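Local coordinates for Tat-secreted protein Rv2525c (Mycobacterium tuberculosis, PDB 4PMQ) that probably acts as a secreted peptidoglycan hydrolase with glycosidase activity, and displays esterase activity toward p-nitrophenyl esters in vitro, at residues 9-14 and 40-45; 29-34 and 63-68. One frame throughout, in Å; residues are numbered along the deposited sequence.

Contact 1 of 2, residues 9-14 and 40-45; sequences DYAAGV and AWMLGK
A11 and G44 meet through the single backbone hydrogen bond that joins 9-14 to 40-45: G44 N reaches A11 O at 2.8 Å. The N-H...O angle of 144° makes the bond bent, and the donor approaches from above the A11 carbonyl plane rather than along a lone pair. Packing is tight around this oxygen, because M42 CA also lies 3.1 Å from A11 O and M42 CB is close behind. G44 has no side chain, and its CA approaches G13 O at 3.5 Å, a buried oxygen without a hydrogen-bonding partner in the model. A11 CB lies 4.1 Å from M42 SD, the sulfur of a buried side chain.

The solvent side, with W41, L43 and V14 exposed, is looser and is made mostly of van der Waals contacts. With W41 CG between its backbone N and carbonyl carbon (chi1 64°), the indole turns back beneath M42, whose CG covers one face, and its edge meets A12 CB, 4.0 Å from CZ3. Farther along, L43 CB lies 3.9 Å from G13 CA, and V14 CG2 packs on the L43 carbonyl. An inverse gamma turn centred on M42 and a type I beta turn from M42 to K45 fold 40-45 against 9-14; the contact joins the loops after strands 6-9 and 27-31, consistent with a TIM-barrel-like, glycoside hydrolase-like domain.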
ATOM      1  N   ASP A   9       2.194   2.397   8.659  1.00  7.13           N
ATOM      2  CA  ASP A   9       1.875   3.216   7.489  1.00  7.13           C
ATOM      3  C   ASP A   9       1.346   4.567   7.987  1.00  9.82           C
ATOM      4  O   ASP A   9       0.734   4.640   9.054  1.00  9.71           O
ATOM      5  CB  ASP A   9       0.932   2.524   6.498  1.00  7.74           C
ATOM      6  CG  ASP A   9      -0.503   2.448   6.967  1.00 10.00           C
ATOM      7  OD1 ASP A   9      -1.205   3.481   6.886  1.00 11.12           O
ATOM      8  OD2 ASP A   9      -0.920   1.361   7.405  1.00 11.48           O
ATOM      9  N   TYR A  10       1.628   5.643   7.244  1.00  7.61           N
ATOM     10  CA  TYR A  10       1.275   6.999   7.682  1.00  8.09           C
ATOM     11  C   TYR A  10       1.358   7.951   6.529  1.00 12.05           C
ATOM     12  O   TYR A  10       2.242   7.796   5.682  1.00 11.90           O
ATOM     13  CB  TYR A  10       2.225   7.477   8.802  1.00  8.17           C
ATOM     14  CG  TYR A  10       3.664   7.030   8.630  1.00  8.72           C
ATOM     15  CD1 TYR A  10       4.078   5.770   9.056  1.00 10.29           C
ATOM     16  CD2 TYR A  10       4.618   7.876   8.059  1.00  8.32           C
ATOM     17  CE1 TYR A  10       5.397   5.352   8.908  1.00  9.57           C
ATOM     18  CE2 TYR A  10       5.956   7.477   7.931  1.00  8.27           C
ATOM     19  CZ  TYR A  10       6.330   6.205   8.344  1.00 11.61           C
ATOM     20  OH  TYR A  10       7.612   5.746   8.232  1.00 10.12           O
ATOM     21  N   ALA A  11       0.462   8.940   6.512  1.00 11.17           N
ATOM     22  CA  ALA A  11       0.422   9.945   5.446  1.00 11.51           C
ATOM     23  C   ALA A  11       0.758  11.350   5.935  1.00 11.90           C
ATOM     24  O   ALA A  11       1.118  12.191   5.097  1.00 11.77           O
ATOM     25  CB  ALA A  11      -0.974   9.966   4.826  1.00 13.39           C
ATOM     26  N   ALA A  12       0.589  11.644   7.247  1.00 10.65           N
ATOM     27  CA  ALA A  12       0.680  13.018   7.749  1.00 11.69           C
ATOM     28  C   ALA A  12       2.085  13.601   7.839  1.00 16.14           C
ATOM     29  O   ALA A  12       2.218  14.812   7.965  1.00 15.68           O
ATOM     30  CB  ALA A  12      -0.001  13.150   9.107  1.00 12.19           C
ATOM     31  N   GLY A  13       3.115  12.772   7.761  1.00 12.02           N
ATOM     32  CA  GLY A  13       4.471  13.281   7.893  1.00 11.95           C
ATOM     33  C   GLY A  13       5.521  12.210   7.711  1.00 13.26           C
ATOM     34  O   GLY A  13       5.205  11.046   7.443  1.00 11.78           O
ATOM     35  N   VAL A  14       6.780  12.628   7.793  1.00  9.92           N
ATOM     36  CA  VAL A  14       7.921  11.730   7.640  1.00  9.76           C
ATOM     37  C   VAL A  14       8.464  11.458   9.027  1.00 13.22           C
ATOM     38  O   VAL A  14       8.725  12.398   9.767  1.00 15.71           O
ATOM     39  CB  VAL A  14       9.002  12.333   6.702  1.00 13.42           C
ATOM     40  CG1 VAL A  14      10.234  11.440   6.634  1.00 12.17           C
ATOM     41  CG2 VAL A  14       8.431  12.577   5.301  1.00 13.44           C
ATOM     42  N   ALA A  40      -2.341  18.777   0.780  1.00  9.58           N
ATOM     43  CA  ALA A  40      -0.982  19.339   0.975  1.00 11.02           C
ATOM     44  C   ALA A  40      -0.443  18.968   2.387  1.00 12.67           C
ATOM     45  O   ALA A  40       0.760  18.882   2.577  1.00 10.92           O
ATOM     46  CB  ALA A  40      -0.994  20.860   0.798  1.00 12.83           C
ATOM     47  N   TRP A  41      -1.344  18.748   3.362  1.00 10.53           N
ATOM     48  CA  TRP A  41      -0.996  18.299   4.719  1.00 10.88           C
ATOM     49  C   TRP A  41      -0.370  16.898   4.722  1.00 11.47           C
ATOM     50  O   TRP A  41       0.159  16.480   5.750  1.00 10.95           O
ATOM     51  CB  TRP A  41      -2.254  18.264   5.612  1.00  9.94           C
ATOM     52  CG  TRP A  41      -3.320  17.287   5.190  1.00 11.36           C
ATOM     53  CD1 TRP A  41      -4.332  17.521   4.300  1.00 13.57           C
ATOM     54  CD2 TRP A  41      -3.501  15.935   5.660  1.00 11.72           C
ATOM     55  NE1 TRP A  41      -5.128  16.398   4.183  1.00 12.41           N
ATOM     56  CE2 TRP A  41      -4.631  15.406   4.992  1.00 14.80           C
ATOM     57  CE3 TRP A  41      -2.795  15.106   6.553  1.00 13.97           C
ATOM     58  CZ2 TRP A  41      -5.099  14.094   5.221  1.00 14.94           C
ATOM     59  CZ3 TRP A  41      -3.241  13.805   6.771  1.00 15.25           C
ATOM     60  CH2 TRP A  41      -4.376  13.305   6.106  1.00 16.09           C
ATOM     61  N   MET A  42      -0.474  16.137   3.608  1.00  8.14           N
ATOM     62  CA  MET A  42       0.053  14.759   3.630  1.00  9.74           C
ATOM     63  C   MET A  42       1.533  14.760   3.287  1.00 12.59           C
ATOM     64  O   MET A  42       1.958  14.248   2.247  1.00 11.46           O
ATOM     65  CB  MET A  42      -0.750  13.832   2.729  1.00 11.77           C
ATOM     66  CG  MET A  42      -2.150  13.567   3.299  1.00 16.69           C
ATOM     67  SD  MET A  42      -3.110  12.369   2.353  1.00 22.12           S
ATOM     68  CE  MET A  42      -3.118  13.205   0.853  1.00 16.15           C
ATOM     69  N   LEU A  43       2.326  15.263   4.244  1.00 11.02           N
ATOM     70  CA  LEU A  43       3.780  15.374   4.113  1.00 10.91           C
ATOM     71  C   LEU A  43       4.446  14.011   3.998  1.00 10.72           C
ATOM     72  O   LEU A  43       5.593  13.935   3.564  1.00  9.84           O
ATOM     73  CB  LEU A  43       4.353  16.173   5.296  1.00 12.14           C
ATOM     74  CG  LEU A  43       3.871  17.654   5.359  1.00 18.11           C
ATOM     75  CD1 LEU A  43       4.449  18.383   6.586  1.00 20.76           C
ATOM     76  CD2 LEU A  43       4.198  18.414   4.079  1.00 19.89           C
ATOM     77  N   GLY A  44       3.697  12.941   4.291  1.00  8.64           N
ATOM     78  CA  GLY A  44       4.200  11.581   4.109  1.00  9.06           C
ATOM     79  C   GLY A  44       4.070  11.081   2.681  1.00 11.20           C
ATOM     80  O   GLY A  44       4.397   9.924   2.405  1.00  9.67           O
ATOM     81  N   LYS A  45       3.583  11.931   1.757  1.00  8.83           N
ATOM     82  CA  LYS A  45       3.437  11.526   0.348  1.00  7.96           C
ATOM     83  C   LYS A  45       4.235  12.445  -0.581  1.00 11.66           C
ATOM     84  O   LYS A  45       3.996  13.637  -0.562  1.00 11.97           O
ATOM     85  CB  LYS A  45       1.959  11.603  -0.086  1.00  8.67           C
ATOM     86  CG  LYS A  45       0.974  10.712   0.643  1.00 10.18           C
ATOM     87  CD  LYS A  45      -0.365  10.708  -0.127  1.00  9.15           C
ATOM     88  CE  LYS A  45      -1.380   9.822   0.535  1.00 11.40           C
ATOM     89  NZ  LYS A  45      -2.645   9.820  -0.261  1.00  9.90           N
TER

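Contact 2 of 2, residues 29-34 and 63-68; sequences IRYVSD and VSCYQY
Y31 and C65 centre this strand pair: C65 SG lies over one face of the tyrosine ring, 4.1 Å from its centroid and 27° off the normal. I29 CG2 touches the same sulfur at 3.8 Å, on their shared sheet face. Parallel bridges pair I29 with V63, R30 with S64 and Y31 with C65, with R30 N bonded to V63 O, C65 N to R30 O, and V32 N to C65 O.

Past the strand ends, S33 OG accepts Q67 N at 2.8 Å through a bent bond (138°) and sits above one face of the Y66 ring. With Y66 CG anti to the backbone N (chi1 -174°), the ring runs beneath S33. One water joins D34 N and OD2 to Y66 OH, and another bridges D34 O and Y68 O.

Farther out, salt bridges join R30 to E51 and D34 to R89, and H86 hydrogen-bonds Y66 OH. Y31 OH binds tartrate and glycerol, both probably from the crystallisation liquor; Q67 OE1 also bonds the glycerol, while Q67 NE2 bonds D110, consistent with a pocket at these C-terminal strand ends. Two adjacent parallel strands connected through helix 49-57 make a beta-alpha-beta unit, as in TIM-barrel folds.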
ATOM      1  N   ILE A  29       5.349   0.882   5.470  1.00  5.87           N
ATOM      2  CA  ILE A  29       4.703   0.796   4.147  1.00  6.43           C
ATOM      3  C   ILE A  29       4.496   2.240   3.785  1.00 10.65           C
ATOM      4  O   ILE A  29       3.786   2.944   4.513  1.00  7.24           O
ATOM      5  CB  ILE A  29       3.359  -0.014   4.132  1.00  8.78           C
ATOM      6  CG1 ILE A  29       3.533  -1.438   4.711  1.00  8.54           C
ATOM      7  CG2 ILE A  29       2.827  -0.066   2.689  1.00 11.87           C
ATOM      8  CD1 ILE A  29       2.277  -2.100   5.124  1.00 10.52           C
ATOM      9  N   ARG A  30       5.132   2.695   2.706  1.00  6.72           N
ATOM     10  CA  ARG A  30       5.192   4.101   2.370  1.00  6.77           C
ATOM     11  C   ARG A  30       4.637   4.427   0.985  1.00  8.30           C
ATOM     12  O   ARG A  30       4.734   3.631   0.044  1.00  5.62           O
ATOM     13  CB  ARG A  30       6.671   4.550   2.492  1.00  8.89           C
ATOM     14  CG  ARG A  30       7.225   4.402   3.935  1.00 11.01           C
ATOM     15  CD  ARG A  30       6.542   5.359   4.909  1.00 10.55           C
ATOM     16  NE  ARG A  30       6.962   6.712   4.573  1.00  7.89           N
ATOM     17  CZ  ARG A  30       6.193   7.643   4.015  1.00 13.48           C
ATOM     18  NH1 ARG A  30       4.898   7.405   3.791  1.00  8.89           N
ATOM     19  NH2 ARG A  30       6.711   8.823   3.681  1.00 10.61           N
ATOM     20  N   TYR A  31       4.069   5.646   0.862  1.00  6.21           N
ATOM     21  CA  TYR A  31       3.396   6.072  -0.341  1.00  5.09           C
ATOM     22  C   TYR A  31       4.313   6.473  -1.464  1.00  8.37           C
ATOM     23  O   TYR A  31       5.144   7.383  -1.314  1.00  9.45           O
ATOM     24  CB  TYR A  31       2.506   7.278  -0.023  1.00  4.78           C
ATOM     25  CG  TYR A  31       1.356   6.925   0.875  1.00  6.11           C
ATOM     26  CD1 TYR A  31       0.232   6.269   0.371  1.00  6.90           C
ATOM     27  CD2 TYR A  31       1.392   7.219   2.236  1.00  7.75           C
ATOM     28  CE1 TYR A  31      -0.847   5.957   1.185  1.00  8.03           C
ATOM     29  CE2 TYR A  31       0.316   6.899   3.069  1.00  8.82           C
ATOM     30  CZ  TYR A  31      -0.804   6.275   2.531  1.00 10.95           C
ATOM     31  OH  TYR A  31      -1.885   5.955   3.318  1.00 14.61           O
ATOM     32  N   VAL A  32       4.050   5.885  -2.631  1.00  4.38           N
ATOM     33  CA  VAL A  32       4.718   6.289  -3.866  1.00  4.50           C
ATOM     34  C   VAL A  32       3.657   7.045  -4.707  1.00  8.53           C
ATOM     35  O   VAL A  32       3.437   6.762  -5.881  1.00  7.37           O
ATOM     36  CB  VAL A  32       5.403   5.111  -4.606  1.00  7.30           C
ATOM     37  CG1 VAL A  32       6.605   4.608  -3.800  1.00  7.42           C
ATOM     38  CG2 VAL A  32       4.425   3.956  -4.905  1.00  6.11           C
ATOM     39  N   SER A  33       3.007   8.029  -4.062  1.00  6.97           N
ATOM     40  CA  SER A  33       1.926   8.835  -4.642  1.00  7.54           C
ATOM     41  C   SER A  33       2.081  10.312  -4.372  1.00  9.18           C
ATOM     42  O   SER A  33       2.694  10.719  -3.390  1.00  9.29           O
ATOM     43  CB  SER A  33       0.591   8.416  -4.038  1.00  9.91           C
ATOM     44  OG  SER A  33       0.368   7.039  -4.199  1.00 14.42           O
ATOM     45  N   ASP A  34       1.470  11.123  -5.235  1.00  7.71           N
ATOM     46  CA  ASP A  34       1.424  12.568  -5.071  1.00  7.81           C
ATOM     47  C   ASP A  34       0.377  12.924  -4.032  1.00  9.32           C
ATOM     48  O   ASP A  34      -0.462  12.088  -3.672  1.00  6.91           O
ATOM     49  CB  ASP A  34       1.072  13.235  -6.409  1.00  8.83           C
ATOM     50  CG  ASP A  34       2.154  13.062  -7.467  1.00 15.17           C
ATOM     51  OD1 ASP A  34       3.311  13.463  -7.211  1.00 13.17           O
ATOM     52  OD2 ASP A  34       1.844  12.521  -8.539  1.00 21.61           O
ATOM     53  N   VAL A  63       8.255  -1.000   2.188  1.00  4.21           N
ATOM     54  CA  VAL A  63       7.255  -1.545   1.276  1.00  5.04           C
ATOM     55  C   VAL A  63       6.571  -0.361   0.607  1.00  9.88           C
ATOM     56  O   VAL A  63       6.270   0.612   1.295  1.00  9.26           O
ATOM     57  CB  VAL A  63       6.225  -2.453   2.004  1.00  8.73           C
ATOM     58  CG1 VAL A  63       5.147  -2.931   1.033  1.00  8.27           C
ATOM     59  CG2 VAL A  63       6.923  -3.660   2.644  1.00  8.63           C
ATOM     60  N   SER A  64       6.239  -0.477  -0.680  1.00  5.59           N
ATOM     61  CA  SER A  64       5.590   0.637  -1.380  1.00  5.07           C
ATOM     62  C   SER A  64       4.082   0.440  -1.548  1.00  7.23           C
ATOM     63  O   SER A  64       3.633  -0.657  -1.883  1.00  6.32           O
ATOM     64  CB  SER A  64       6.187   0.819  -2.772  1.00  6.63           C
ATOM     65  OG  SER A  64       7.541   1.230  -2.729  1.00  5.81           O
ATOM     66  N   CYS A  65       3.310   1.529  -1.369  1.00  6.29           N
ATOM     67  CA  CYS A  65       1.885   1.476  -1.635  1.00  6.75           C
ATOM     68  C   CYS A  65       1.479   2.734  -2.370  1.00  9.13           C
ATOM     69  O   CYS A  65       2.189   3.743  -2.333  1.00  7.43           O
ATOM     70  CB  CYS A  65       1.075   1.291  -0.357  1.00  8.32           C
ATOM     71  SG  CYS A  65       1.165   2.699   0.770  1.00 12.45           S
ATOM     72  N   TYR A  66       0.372   2.663  -3.055  1.00  5.39           N
ATOM     73  CA  TYR A  66      -0.080   3.793  -3.853  1.00  4.41           C
ATOM     74  C   TYR A  66      -1.493   4.159  -3.510  1.00  7.36           C
ATOM     75  O   TYR A  66      -2.369   3.307  -3.622  1.00  7.80           O
ATOM     76  CB  TYR A  66      -0.007   3.436  -5.355  1.00  5.24           C
ATOM     77  CG  TYR A  66      -0.326   4.609  -6.254  1.00  5.84           C
ATOM     78  CD1 TYR A  66      -1.651   4.973  -6.524  1.00  6.21           C
ATOM     79  CD2 TYR A  66       0.692   5.372  -6.821  1.00  5.95           C
ATOM     80  CE1 TYR A  66      -1.952   6.087  -7.306  1.00  7.06           C
ATOM     81  CE2 TYR A  66       0.405   6.502  -7.597  1.00  6.90           C
ATOM     82  CZ  TYR A  66      -0.918   6.854  -7.831  1.00  9.98           C
ATOM     83  OH  TYR A  66      -1.215   7.928  -8.626  1.00  7.56           O
ATOM     84  N   GLN A  67      -1.733   5.422  -3.198  1.00  5.35           N
ATOM     85  CA  GLN A  67      -3.094   5.950  -3.040  1.00  5.51           C
ATOM     86  C   GLN A  67      -3.042   7.420  -3.322  1.00  9.70           C
ATOM     87  O   GLN A  67      -2.385   8.159  -2.589  1.00  9.41           O
ATOM     88  CB  GLN A  67      -3.707   5.686  -1.663  1.00  7.13           C
ATOM     89  CG  GLN A  67      -5.191   6.119  -1.657  1.00  9.29           C
ATOM     90  CD  GLN A  67      -5.976   5.810  -0.424  1.00 24.69           C
ATOM     91  OE1 GLN A  67      -5.583   5.005   0.418  1.00 16.47           O
ATOM     92  NE2 GLN A  67      -7.156   6.409  -0.338  1.00 18.88           N
ATOM     93  N   TYR A  68      -3.729   7.837  -4.372  1.00  7.31           N
ATOM     94  CA  TYR A  68      -3.759   9.251  -4.713  1.00  7.17           C
ATOM     95  C   TYR A  68      -5.091   9.856  -4.262  1.00 10.09           C
ATOM     96  O   TYR A  68      -5.092  10.745  -3.416  1.00  8.84           O
ATOM     97  CB  TYR A  68      -3.506   9.480  -6.214  1.00  8.65           C
ATOM     98  CG  TYR A  68      -3.664  10.935  -6.617  1.00  6.97           C
ATOM     99  CD1 TYR A  68      -2.655  11.866  -6.366  1.00  8.42           C
ATOM    100  CD2 TYR A  68      -4.809  11.376  -7.276  1.00  8.85           C
ATOM    101  CE1 TYR A  68      -2.802  13.213  -6.731  1.00  9.17           C
ATOM    102  CE2 TYR A  68      -4.970  12.718  -7.636  1.00 10.49           C
ATOM    103  CZ  TYR A  68      -3.952  13.625  -7.394  1.00 15.98           C
ATOM    104  OH  TYR A  68      -4.136  14.943  -7.779  1.00 15.08           O
TER
HETATM  105  O   HOH W   1      -2.959  11.997  -2.263  1.00  8.98           O
HETATM  106  O   HOH W   2       0.253  10.100  -7.634  1.00 10.25           O

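The two contacts interleave along the chain, in the order 9-14, 29-34, 40-45, 63-68, and their centres lie 10 Å apart. Contact 2 is buried, about 6 Å from the chain centre, and pairs strands 27-31 and 61-66 of the curled sheet; contact 1, about 14 Å out, joins the loops following strands 6-9 and 27-31. Probable hydrogen bonds connect them directly: R30 NH2 to G44 O and K45 NZ to Q67 O, each 2.9 Å. K45 also makes a cation-pi contact with Y31, and both bind tartrate. The loop layer is thus tied to the strand ends beside what is probably a pocket, where glycoside hydrolases of this barrel type usually bind substrate.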